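Local coordinates for protein N-acetylglucosamine 2-epimerase (Xylella fastidiosa, PDB 3GT5) that probably acts as a sugar epimerase or isomerase of the N-acylglucosamine 2-epimerase family, at residues G291-F296 against G300-D305; H249-A254 against V279-S284; R356-D359 against R363-N366. One frame throughout, in Å; residues are numbered along the deposited sequence.

Contact 1 of 3, residues G291-F296 against G300-D305; sequences GLCYGF and GTICDD
Gly295 and Asp304 pair across a short antiparallel beta hairpin, and a classic beta bulge shifts the register by one residue. Gly295 N donates to Asp304 O at 3.2 Å, in the carbonyl plane and on a lone pair. Tyr294 N adds a weak bond to the same oxygen. In return, Gly295 O accepts Cys303 N at 2.9 Å, with the donor well above the carbonyl plane, and a weak bond from Asp304 N.

On the face of Phe296 and Ile302, Ile302 CD1 touches Phe296 CB at 3.9 Å and Cys293 CB at 4.0 Å. The Phe296 ring then leads off toward Leu216 and Arg283. On the other face, the Tyr294 side chain crosses Asp304, with ring and carboxylate planes 75° apart. Asp304 OD2 approaches Tyr294 CD2 to 3.3 Å. The second shell steadies both groups: Asp304 OD1 accepts Asp306 N, and the Tyr294 ring stacks with that of Tyr308. Beside them, Cys303 SG sits between its own backbone N and carbonyl carbon (chi1 56°). This turns it over the bulge, where SG lies 3.4 Å from Gly295 C.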
ATOM      1  N   GLY A 291      -5.635   1.325 -19.441  1.00 22.10           N
ATOM      2  CA  GLY A 291      -4.879   1.500 -18.185  1.00 21.78           C
ATOM      3  C   GLY A 291      -5.202   2.842 -17.539  1.00 21.52           C
ATOM      4  O   GLY A 291      -5.571   3.782 -18.214  1.00 21.87           O
ATOM      5  N   LEU A 292      -5.043   2.913 -16.220  1.00 19.95           N
ATOM      6  CA  LEU A 292      -5.230   4.163 -15.504  1.00 18.62           C
ATOM      7  C   LEU A 292      -3.906   4.935 -15.452  1.00 18.77           C
ATOM      8  O   LEU A 292      -2.856   4.405 -15.015  1.00 18.54           O
ATOM      9  CB  LEU A 292      -5.709   3.882 -14.079  1.00 17.34           C
ATOM     10  CG  LEU A 292      -7.065   3.235 -13.910  1.00 18.25           C
ATOM     11  CD1 LEU A 292      -7.219   2.812 -12.439  1.00 16.75           C
ATOM     12  CD2 LEU A 292      -8.150   4.198 -14.310  1.00 17.62           C
ATOM     13  N   CYS A 293      -3.961   6.203 -15.894  1.00 19.50           N
ATOM     14  CA  CYS A 293      -2.810   7.112 -15.808  1.00 20.22           C
ATOM     15  C   CYS A 293      -2.451   7.451 -14.357  1.00 19.66           C
ATOM     16  O   CYS A 293      -3.288   7.289 -13.457  1.00 21.29           O
ATOM     17  CB  CYS A 293      -3.112   8.412 -16.566  1.00 20.66           C
ATOM     18  SG  CYS A 293      -3.292   8.133 -18.344  1.00 27.92           S
ATOM     19  N   TYR A 294      -1.220   7.883 -14.139  1.00 19.78           N
ATOM     20  CA  TYR A 294      -0.678   8.071 -12.784  1.00 18.76           C
ATOM     21  C   TYR A 294      -1.263   9.286 -12.048  1.00 18.76           C
ATOM     22  O   TYR A 294      -1.514   9.207 -10.837  1.00 19.80           O
ATOM     23  CB  TYR A 294       0.813   8.229 -12.844  1.00 17.80           C
ATOM     24  CG  TYR A 294       1.561   8.125 -11.541  1.00 17.92           C
ATOM     25  CD1 TYR A 294       1.353   7.063 -10.656  1.00 21.08           C
ATOM     26  CD2 TYR A 294       2.556   9.036 -11.240  1.00 21.13           C
ATOM     27  CE1 TYR A 294       2.123   6.939  -9.497  1.00 21.59           C
ATOM     28  CE2 TYR A 294       3.299   8.945 -10.075  1.00 23.13           C
ATOM     29  CZ  TYR A 294       3.076   7.895  -9.211  1.00 25.01           C
ATOM     30  OH  TYR A 294       3.870   7.800  -8.096  1.00 31.15           O
ATOM     31  N   GLY A 295      -1.463  10.392 -12.767  1.00 19.04           N
ATOM     32  CA  GLY A 295      -1.748  11.670 -12.110  1.00 19.28           C
ATOM     33  C   GLY A 295      -2.521  12.639 -12.975  1.00 19.83           C
ATOM     34  O   GLY A 295      -2.382  12.638 -14.208  1.00 20.44           O
ATOM     35  N   PHE A 296      -3.387  13.415 -12.345  1.00 18.40           N
ATOM     36  CA  PHE A 296      -4.061  14.516 -13.026  1.00 18.97           C
ATOM     37  C   PHE A 296      -4.054  15.760 -12.152  1.00 20.45           C
ATOM     38  O   PHE A 296      -4.035  15.691 -10.911  1.00 19.21           O
ATOM     39  CB  PHE A 296      -5.466  14.150 -13.555  1.00 19.07           C
ATOM     40  CG  PHE A 296      -6.437  13.689 -12.510  1.00 18.92           C
ATOM     41  CD1 PHE A 296      -7.231  14.582 -11.838  1.00 17.68           C
ATOM     42  CD2 PHE A 296      -6.594  12.338 -12.260  1.00 19.00           C
ATOM     43  CE1 PHE A 296      -8.186  14.143 -10.917  1.00 17.46           C
ATOM     44  CE2 PHE A 296      -7.505  11.885 -11.299  1.00 16.95           C
ATOM     45  CZ  PHE A 296      -8.290  12.773 -10.627  1.00 19.00           C
ATOM     46  N   GLY A 300      -8.213  18.761 -14.108  1.00 22.16           N
ATOM     47  CA  GLY A 300      -8.537  17.476 -14.731  1.00 22.80           C
ATOM     48  C   GLY A 300      -7.493  16.973 -15.722  1.00 22.87           C
ATOM     49  O   GLY A 300      -7.576  15.831 -16.187  1.00 24.66           O
ATOM     50  N   THR A 301      -6.529  17.810 -16.090  1.00 21.80           N
ATOM     51  CA  THR A 301      -5.625  17.443 -17.162  1.00 21.32           C
ATOM     52  C   THR A 301      -4.615  16.423 -16.667  1.00 21.39           C
ATOM     53  O   THR A 301      -4.007  16.609 -15.600  1.00 21.32           O
ATOM     54  CB  THR A 301      -4.845  18.672 -17.704  1.00 22.04           C
ATOM     55  OG1 THR A 301      -5.771  19.609 -18.233  1.00 25.69           O
ATOM     56  CG2 THR A 301      -3.861  18.262 -18.813  1.00 24.79           C
ATOM     57  N   ILE A 302      -4.417  15.353 -17.436  1.00 21.20           N
ATOM     58  CA  ILE A 302      -3.409  14.351 -17.074  1.00 21.35           C
ATOM     59  C   ILE A 302      -2.030  14.989 -16.989  1.00 22.07           C
ATOM     60  O   ILE A 302      -1.546  15.623 -17.954  1.00 22.15           O
ATOM     61  CB  ILE A 302      -3.420  13.140 -18.055  1.00 21.31           C
ATOM     62  CG1 ILE A 302      -4.769  12.437 -18.029  1.00 25.52           C
ATOM     63  CG2 ILE A 302      -2.249  12.177 -17.744  1.00 20.26           C
ATOM     64  CD1 ILE A 302      -5.133  11.859 -16.732  1.00 26.14           C
ATOM     65  N   CYS A 303      -1.358  14.835 -15.848  1.00 21.83           N
ATOM     66  CA  CYS A 303      -0.036  15.414 -15.681  1.00 22.42           C
ATOM     67  C   CYS A 303       1.065  14.359 -15.706  1.00 23.43           C
ATOM     68  O   CYS A 303       2.241  14.692 -15.836  1.00 23.77           O
ATOM     69  CB  CYS A 303       0.039  16.257 -14.405  1.00 22.27           C
ATOM     70  SG  CYS A 303      -0.424  15.351 -12.914  1.00 23.92           S
ATOM     71  N   ASP A 304       0.685  13.079 -15.595  1.00 22.82           N
ATOM     72  CA  ASP A 304       1.621  11.985 -15.723  1.00 22.38           C
ATOM     73  C   ASP A 304       0.822  10.816 -16.294  1.00 22.40           C
ATOM     74  O   ASP A 304      -0.087  10.273 -15.645  1.00 21.07           O
ATOM     75  CB  ASP A 304       2.307  11.692 -14.351  1.00 23.50           C
ATOM     76  CG  ASP A 304       3.441  10.694 -14.445  1.00 25.29           C
ATOM     77  OD1 ASP A 304       3.492   9.918 -15.424  1.00 25.05           O
ATOM     78  OD2 ASP A 304       4.297  10.672 -13.520  1.00 24.93           O
ATOM     79  N   ASP A 305       1.137  10.466 -17.540  1.00 22.13           N
ATOM     80  CA  ASP A 305       0.430   9.403 -18.199  1.00 22.98           C
ATOM     81  C   ASP A 305       1.110   8.036 -18.103  1.00 22.69           C
ATOM     82  O   ASP A 305       0.607   7.124 -18.736  1.00 23.44           O
ATOM     83  CB  ASP A 305       0.105   9.741 -19.650  1.00 23.13           C
ATOM     84  CG  ASP A 305       1.311   9.797 -20.541  1.00 25.71           C
ATOM     85  OD1 ASP A 305       2.447   9.964 -20.066  1.00 25.05           O
ATOM     86  OD2 ASP A 305       1.096   9.666 -21.770  1.00 32.90           O
TER

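Contact 2 of 3, residues H249-A254 against V279-S284; sequences HQTEWA and VAVARS
Ala280 touches Gln250 through its methyl, and its carbonyl oxygen is gripped twice from within its own helix. Ser284 OG donates to Ala280 O at 2.7 Å, tilted 35° from the carbonyl plane. Ser284 N adds a weak bond to the same oxygen. This serine turns its hydroxyl back on the last turn of helix 269-284 and so occupies the Ala280 carbonyl near the end of the helix.

The contact between helices is apolar and small. Ala280 CB meets Gln250 CB at 3.5 Å and Gln250 CG at 3.8 Å, the closest approach of the two segments. The methyl thus packs on the base of the glutamine chain and not on its amide. Gln250 bends at chi2 (-56°), which carries the amide off the interface. There OE1 accepts Val217 N and NE2 donates to Gln246 O, so both ends of this buried amide are satisfied.

Thr251 divides its two branches. CG2 lies beside its own backbone N and looks at the second helix, 4.2 Å from Ala280 CB and 4.2 Å from Val281 CG1. OG1 is taken up by Ser315 OG and, weakly, by Gly248 O.

The short axes run 9.6 Å apart at 155°, nearly antiparallel, as expected of consecutive helices in the (alpha/alpha)6 barrel of this family. Farther along the same pair, Ala254 meets Ala273, while Leu276 and Phe277 pack on Gln250 and Thr251. Helix 247-263 is wedged in on other sides too: Thr251 and Glu252 reach Glu314 of helix 309-326, and Glu252 and Trp253 touch Met176 of helix 172-189.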
ATOM      1  N   HIS A 249      -4.748   6.477  -5.408  1.00 15.95           N
ATOM      2  CA  HIS A 249      -5.085   6.736  -3.985  1.00 16.43           C
ATOM      3  C   HIS A 249      -6.561   6.939  -3.751  1.00 16.88           C
ATOM      4  O   HIS A 249      -7.055   6.619  -2.647  1.00 17.85           O
ATOM      5  CB  HIS A 249      -4.204   7.870  -3.400  1.00 17.08           C
ATOM      6  CG  HIS A 249      -2.784   7.483  -3.164  1.00 17.42           C
ATOM      7  ND1 HIS A 249      -1.765   8.415  -3.039  1.00 18.95           N
ATOM      8  CD2 HIS A 249      -2.183   6.272  -3.085  1.00 19.31           C
ATOM      9  CE1 HIS A 249      -0.621   7.792  -2.832  1.00 22.36           C
ATOM     10  NE2 HIS A 249      -0.842   6.487  -2.860  1.00 20.93           N
ATOM     11  N   GLN A 250      -7.291   7.410  -4.765  1.00 16.37           N
ATOM     12  CA  GLN A 250      -8.729   7.581  -4.635  1.00 15.96           C
ATOM     13  C   GLN A 250      -9.368   6.187  -4.555  1.00 15.99           C
ATOM     14  O   GLN A 250     -10.275   5.941  -3.741  1.00 17.17           O
ATOM     15  CB  GLN A 250      -9.339   8.408  -5.775  1.00 16.99           C
ATOM     16  CG  GLN A 250      -8.531   9.622  -6.157  1.00 15.96           C
ATOM     17  CD  GLN A 250      -8.265  10.558  -5.009  1.00 16.89           C
ATOM     18  OE1 GLN A 250      -9.194  10.884  -4.256  1.00 17.85           O
ATOM     19  NE2 GLN A 250      -7.038  11.065  -4.913  1.00 15.30           N
ATOM     20  N   THR A 251      -8.921   5.298  -5.454  1.00 15.37           N
ATOM     21  CA  THR A 251      -9.460   3.937  -5.485  1.00 14.58           C
ATOM     22  C   THR A 251      -9.010   3.130  -4.272  1.00 15.17           C
ATOM     23  O   THR A 251      -9.789   2.337  -3.722  1.00 16.07           O
ATOM     24  CB  THR A 251      -9.184   3.224  -6.798  1.00 13.26           C
ATOM     25  OG1 THR A 251      -7.769   3.002  -6.947  1.00 16.39           O
ATOM     26  CG2 THR A 251      -9.775   4.089  -7.978  1.00 14.00           C
ATOM     27  N   GLU A 252      -7.769   3.333  -3.847  1.00 14.71           N
ATOM     28  CA  GLU A 252      -7.283   2.685  -2.623  1.00 15.50           C
ATOM     29  C   GLU A 252      -8.125   3.091  -1.435  1.00 15.36           C
ATOM     30  O   GLU A 252      -8.460   2.246  -0.598  1.00 14.28           O
ATOM     31  CB  GLU A 252      -5.827   3.039  -2.387  1.00 15.43           C
ATOM     32  CG  GLU A 252      -5.158   2.330  -1.221  1.00 19.75           C
ATOM     33  CD  GLU A 252      -3.624   2.334  -1.272  1.00 22.33           C
ATOM     34  OE1 GLU A 252      -2.971   2.937  -2.193  1.00 25.93           O
ATOM     35  OE2 GLU A 252      -3.008   1.730  -0.361  1.00 28.35           O
ATOM     36  N   TRP A 253      -8.462   4.369  -1.324  1.00 15.52           N
ATOM     37  CA  TRP A 253      -9.384   4.794  -0.252  1.00 15.49           C
ATOM     38  C   TRP A 253     -10.769   4.144  -0.396  1.00 15.75           C
ATOM     39  O   TRP A 253     -11.402   3.764   0.607  1.00 16.19           O
ATOM     40  CB  TRP A 253      -9.513   6.315  -0.225  1.00 16.20           C
ATOM     41  CG  TRP A 253      -8.542   6.989   0.657  1.00 15.93           C
ATOM     42  CD1 TRP A 253      -7.531   7.838   0.292  1.00 16.76           C
ATOM     43  CD2 TRP A 253      -8.464   6.861   2.081  1.00 15.98           C
ATOM     44  NE1 TRP A 253      -6.833   8.242   1.394  1.00 19.18           N
ATOM     45  CE2 TRP A 253      -7.400   7.682   2.512  1.00 15.83           C
ATOM     46  CE3 TRP A 253      -9.202   6.129   3.035  1.00 16.43           C
ATOM     47  CZ2 TRP A 253      -7.019   7.789   3.874  1.00 15.24           C
ATOM     48  CZ3 TRP A 253      -8.830   6.248   4.388  1.00 17.15           C
ATOM     49  CH2 TRP A 253      -7.773   7.085   4.787  1.00 15.82           C
ATOM     50  N   ALA A 254     -11.276   4.039  -1.625  1.00 15.26           N
ATOM     51  CA  ALA A 254     -12.556   3.391  -1.855  1.00 15.38           C
ATOM     52  C   ALA A 254     -12.534   1.960  -1.295  1.00 16.01           C
ATOM     53  O   ALA A 254     -13.497   1.522  -0.620  1.00 16.28           O
ATOM     54  CB  ALA A 254     -12.938   3.390  -3.322  1.00 14.72           C
ATOM     55  N   VAL A 279     -15.227   9.127  -9.999  1.00 19.63           N
ATOM     56  CA  VAL A 279     -14.506  10.285 -10.509  1.00 21.11           C
ATOM     57  C   VAL A 279     -13.083   9.951 -10.910  1.00 20.22           C
ATOM     58  O   VAL A 279     -12.638  10.346 -12.010  1.00 21.33           O
ATOM     59  CB  VAL A 279     -14.499  11.439  -9.481  1.00 21.25           C
ATOM     60  CG1 VAL A 279     -13.550  12.555  -9.933  1.00 22.29           C
ATOM     61  CG2 VAL A 279     -15.914  11.933  -9.292  1.00 22.58           C
ATOM     62  N   ALA A 280     -12.370   9.206 -10.065  1.00 20.18           N
ATOM     63  CA  ALA A 280     -10.966   8.845 -10.342  1.00 19.35           C
ATOM     64  C   ALA A 280     -10.801   8.076 -11.647  1.00 19.75           C
ATOM     65  O   ALA A 280      -9.901   8.379 -12.449  1.00 20.32           O
ATOM     66  CB  ALA A 280     -10.353   8.039  -9.156  1.00 19.77           C
ATOM     67  N   VAL A 281     -11.633   7.074 -11.885  1.00 19.41           N
ATOM     68  CA  VAL A 281     -11.457   6.269 -13.102  1.00 20.42           C
ATOM     69  C   VAL A 281     -11.945   7.058 -14.336  1.00 21.51           C
ATOM     70  O   VAL A 281     -11.345   6.899 -15.404  1.00 22.35           O
ATOM     71  CB  VAL A 281     -12.087   4.827 -13.006  1.00 19.99           C
ATOM     72  CG1 VAL A 281     -11.467   4.115 -11.828  1.00 20.67           C
ATOM     73  CG2 VAL A 281     -13.641   4.877 -12.881  1.00 20.41           C
ATOM     74  N   ALA A 282     -12.963   7.911 -14.192  1.00 23.38           N
ATOM     75  CA  ALA A 282     -13.430   8.767 -15.316  1.00 23.56           C
ATOM     76  C   ALA A 282     -12.309   9.683 -15.787  1.00 23.74           C
ATOM     77  O   ALA A 282     -12.065   9.878 -16.999  1.00 24.16           O
ATOM     78  CB  ALA A 282     -14.674   9.610 -14.910  1.00 24.67           C
ATOM     79  N   ARG A 283     -11.653  10.299 -14.835  1.00 23.51           N
ATOM     80  CA  ARG A 283     -10.575  11.216 -15.148  1.00 23.33           C
ATOM     81  C   ARG A 283      -9.319  10.558 -15.652  1.00 23.37           C
ATOM     82  O   ARG A 283      -8.564  11.213 -16.383  1.00 23.96           O
ATOM     83  CB  ARG A 283     -10.190  12.036 -13.932  1.00 24.47           C
ATOM     84  CG  ARG A 283     -11.295  12.883 -13.387  1.00 28.44           C
ATOM     85  CD  ARG A 283     -11.186  14.398 -13.716  1.00 36.53           C
ATOM     86  NE  ARG A 283     -12.272  15.040 -12.970  1.00 41.09           N
ATOM     87  CZ  ARG A 283     -12.192  15.712 -11.804  1.00 45.99           C
ATOM     88  NH1 ARG A 283     -11.043  16.019 -11.196  1.00 45.24           N
ATOM     89  NH2 ARG A 283     -13.319  16.146 -11.258  1.00 47.90           N
ATOM     90  N   SER A 284      -9.046   9.303 -15.262  1.00 20.97           N
ATOM     91  CA  SER A 284      -7.692   8.735 -15.516  1.00 20.60           C
ATOM     92  C   SER A 284      -7.613   7.528 -16.454  1.00 19.72           C
ATOM     93  O   SER A 284      -6.526   7.187 -16.838  1.00 18.40           O
ATOM     94  CB  SER A 284      -6.997   8.368 -14.193  1.00 21.77           C
ATOM     95  OG  SER A 284      -7.726   7.321 -13.570  1.00 23.85           O
TER

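Contact 3 of 3, residues R356-D359 against R363-N366; sequences RLLD and RKYN
Asp359 N donates to Arg363 O at 2.8 Å, a nearly straight bond (165°) that ties the end of strand 357-358 to the returning chain. The Asp359 side chain reinforces this turn. Its CG lies between the backbone N and carbonyl carbon (chi1 77°), which brings OD1 to Arg363 N at 2.9 Å, above the carboxylate plane. OD2 forms a salt bridge with the Arg363 guanidinium, which meets it side-on. NH2 lies 2.8 Å from OD2, nearly along the C-O bond, and NE reaches the same oxygen on its syn side. The oxygen sits in the guanidinium plane, although the two flat groups are 35° apart.

The Tyr365 ring folds back over the strand. Its CD2 is 3.8 Å from Leu357 CG, and its OH is 3.3 Å from Asp359 CB. A water links the backbones, donating a hydrogen bond to Leu357 O and accepting one from Tyr365 N. Leu358 CD2 rests on Lys364 CD; the Lys364 ammonium makes a salt bridge with Asp39.

Strand 357-358 edges a three-stranded sheet. The Leu358 backbone is hydrogen-bonded to Lys307 of strand 302-308, Tyr365 OH is hydrogen-bonded to Asp306 OD1 there, and the Leu358 side chain packs on helix 329-346.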
ATOM      1  N   ARG A 356       6.969  -2.607 -12.813  1.00 18.60           N
ATOM      2  CA  ARG A 356       6.611  -1.448 -11.983  1.00 18.97           C
ATOM      3  C   ARG A 356       5.800  -0.383 -12.760  1.00 19.83           C
ATOM      4  O   ARG A 356       4.781   0.104 -12.285  1.00 18.83           O
ATOM      5  CB  ARG A 356       7.819  -0.840 -11.294  1.00 19.51           C
ATOM      6  CG  ARG A 356       7.499   0.302 -10.321  1.00 18.99           C
ATOM      7  CD  ARG A 356       8.720   0.814  -9.579  1.00 22.99           C
ATOM      8  NE  ARG A 356       9.514   1.716 -10.428  1.00 25.52           N
ATOM      9  CZ  ARG A 356       9.362   3.036 -10.512  1.00 29.09           C
ATOM     10  NH1 ARG A 356      10.149   3.728 -11.332  1.00 30.41           N
ATOM     11  NH2 ARG A 356       8.455   3.683  -9.781  1.00 28.45           N
ATOM     12  N   LEU A 357       6.241  -0.023 -13.962  1.00 20.74           N
ATOM     13  CA  LEU A 357       5.543   0.964 -14.730  1.00 21.57           C
ATOM     14  C   LEU A 357       5.839   0.843 -16.215  1.00 21.46           C
ATOM     15  O   LEU A 357       6.805   0.199 -16.611  1.00 23.19           O
ATOM     16  CB  LEU A 357       5.904   2.368 -14.226  1.00 23.54           C
ATOM     17  CG  LEU A 357       7.244   2.949 -14.671  1.00 22.44           C
ATOM     18  CD1 LEU A 357       7.311   4.457 -14.283  1.00 24.99           C
ATOM     19  CD2 LEU A 357       8.369   2.171 -14.053  1.00 26.52           C
ATOM     20  N   LEU A 358       4.956   1.419 -17.014  1.00 21.22           N
ATOM     21  CA  LEU A 358       5.137   1.516 -18.450  1.00 21.37           C
ATOM     22  C   LEU A 358       4.909   2.981 -18.780  1.00 23.19           C
ATOM     23  O   LEU A 358       4.236   3.724 -18.018  1.00 21.96           O
ATOM     24  CB  LEU A 358       4.138   0.640 -19.171  1.00 22.38           C
ATOM     25  CG  LEU A 358       4.120  -0.861 -18.791  1.00 21.09           C
ATOM     26  CD1 LEU A 358       2.870  -1.490 -19.430  1.00 24.60           C
ATOM     27  CD2 LEU A 358       5.437  -1.526 -19.253  1.00 21.52           C
ATOM     28  N   ASP A 359       5.413   3.414 -19.931  1.00 24.09           N
ATOM     29  CA  ASP A 359       5.089   4.756 -20.363  1.00 25.57           C
ATOM     30  C   ASP A 359       3.653   4.805 -20.922  1.00 25.37           C
ATOM     31  O   ASP A 359       2.924   3.815 -20.918  1.00 24.53           O
ATOM     32  CB  ASP A 359       6.178   5.303 -21.313  1.00 25.64           C
ATOM     33  CG  ASP A 359       6.081   4.731 -22.713  1.00 28.29           C
ATOM     34  OD1 ASP A 359       5.179   3.936 -22.982  1.00 26.47           O
ATOM     35  OD2 ASP A 359       6.927   5.108 -23.562  1.00 33.66           O
ATOM     36  N   ARG A 363       5.004   1.039 -23.098  1.00 28.56           N
ATOM     37  CA  ARG A 363       6.378   0.538 -23.278  1.00 29.19           C
ATOM     38  C   ARG A 363       7.159   0.535 -21.987  1.00 28.62           C
ATOM     39  O   ARG A 363       7.020   1.429 -21.166  1.00 26.94           O
ATOM     40  CB  ARG A 363       7.114   1.388 -24.310  1.00 30.15           C
ATOM     41  CG  ARG A 363       6.471   1.341 -25.704  1.00 33.14           C
ATOM     42  CD  ARG A 363       7.255   2.217 -26.713  1.00 37.22           C
ATOM     43  NE  ARG A 363       7.408   3.547 -26.128  1.00 43.33           N
ATOM     44  CZ  ARG A 363       7.923   4.613 -26.725  1.00 47.13           C
ATOM     45  NH1 ARG A 363       8.368   4.562 -27.981  1.00 46.91           N
ATOM     46  NH2 ARG A 363       7.964   5.757 -26.041  1.00 48.00           N
ATOM     47  N   LYS A 364       8.015  -0.473 -21.831  1.00 28.63           N
ATOM     48  CA  LYS A 364       8.941  -0.581 -20.716  1.00 29.67           C
ATOM     49  C   LYS A 364      10.009   0.495 -20.722  1.00 28.81           C
ATOM     50  O   LYS A 364      10.560   0.812 -21.762  1.00 30.10           O
ATOM     51  CB  LYS A 364       9.695  -1.916 -20.815  1.00 30.44           C
ATOM     52  CG  LYS A 364       8.810  -3.153 -20.846  1.00 32.51           C
ATOM     53  CD  LYS A 364       8.481  -3.620 -19.465  1.00 33.73           C
ATOM     54  CE  LYS A 364       9.731  -3.980 -18.655  1.00 34.65           C
ATOM     55  NZ  LYS A 364      10.658  -4.897 -19.373  1.00 34.53           N
ATOM     56  N   TYR A 365      10.334   1.025 -19.552  1.00 27.88           N
ATOM     57  CA  TYR A 365      11.467   1.934 -19.404  1.00 27.84           C
ATOM     58  C   TYR A 365      12.807   1.198 -19.271  1.00 28.41           C
ATOM     59  O   TYR A 365      13.827   1.657 -19.800  1.00 28.99           O
ATOM     60  CB  TYR A 365      11.289   2.857 -18.199  1.00 27.24           C
ATOM     61  CG  TYR A 365      10.330   4.005 -18.431  1.00 28.74           C
ATOM     62  CD1 TYR A 365      10.700   5.114 -19.200  1.00 30.69           C
ATOM     63  CD2 TYR A 365       9.055   3.993 -17.874  1.00 29.74           C
ATOM     64  CE1 TYR A 365       9.835   6.168 -19.394  1.00 30.20           C
ATOM     65  CE2 TYR A 365       8.166   5.044 -18.088  1.00 28.89           C
ATOM     66  CZ  TYR A 365       8.570   6.135 -18.827  1.00 30.03           C
ATOM     67  OH  TYR A 365       7.699   7.174 -19.010  1.00 27.49           O
ATOM     68  N   ASN A 366      12.821   0.098 -18.518  1.00 27.57           N
ATOM     69  CA  ASN A 366      14.056  -0.638 -18.216  1.00 27.84           C
ATOM     70  C   ASN A 366      13.687  -1.983 -17.603  1.00 27.20           C
ATOM     71  O   ASN A 366      12.502  -2.351 -17.586  1.00 25.92           O
ATOM     72  CB  ASN A 366      15.022   0.157 -17.312  1.00 28.38           C
ATOM     73  CG  ASN A 366      14.413   0.514 -15.992  1.00 31.39           C
ATOM     74  OD1 ASN A 366      13.734  -0.307 -15.382  1.00 27.73           O
ATOM     75  ND2 ASN A 366      14.598   1.767 -15.560  1.00 36.94           N
TER
HETATM   76  O   HOH W   1       9.617   0.042 -17.127  1.00 29.27           O

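In the fold
Contact 2 is the buried one, an apolar meeting of two helices. Contact 1 is partly buried and relies on backbone bonds. Contact 3 lies at the surface, and there a salt bridge and a water join the backbone bond. Contacts 1 and 2 touch: helix 269-284 leads on to strand 295-296, Cys293 N probably hydrogen-bonds to Ser284 O at 2.9 Å, and Ile302 CD1 packs on Arg283 O. Contacts 1 and 3 share a sheet, since strands 302-308 and 357-358 are neighbours in it, but their nearest atoms stay about 4 Å apart. Contacts 2 and 3 are separate, with centres about 22 Å apart.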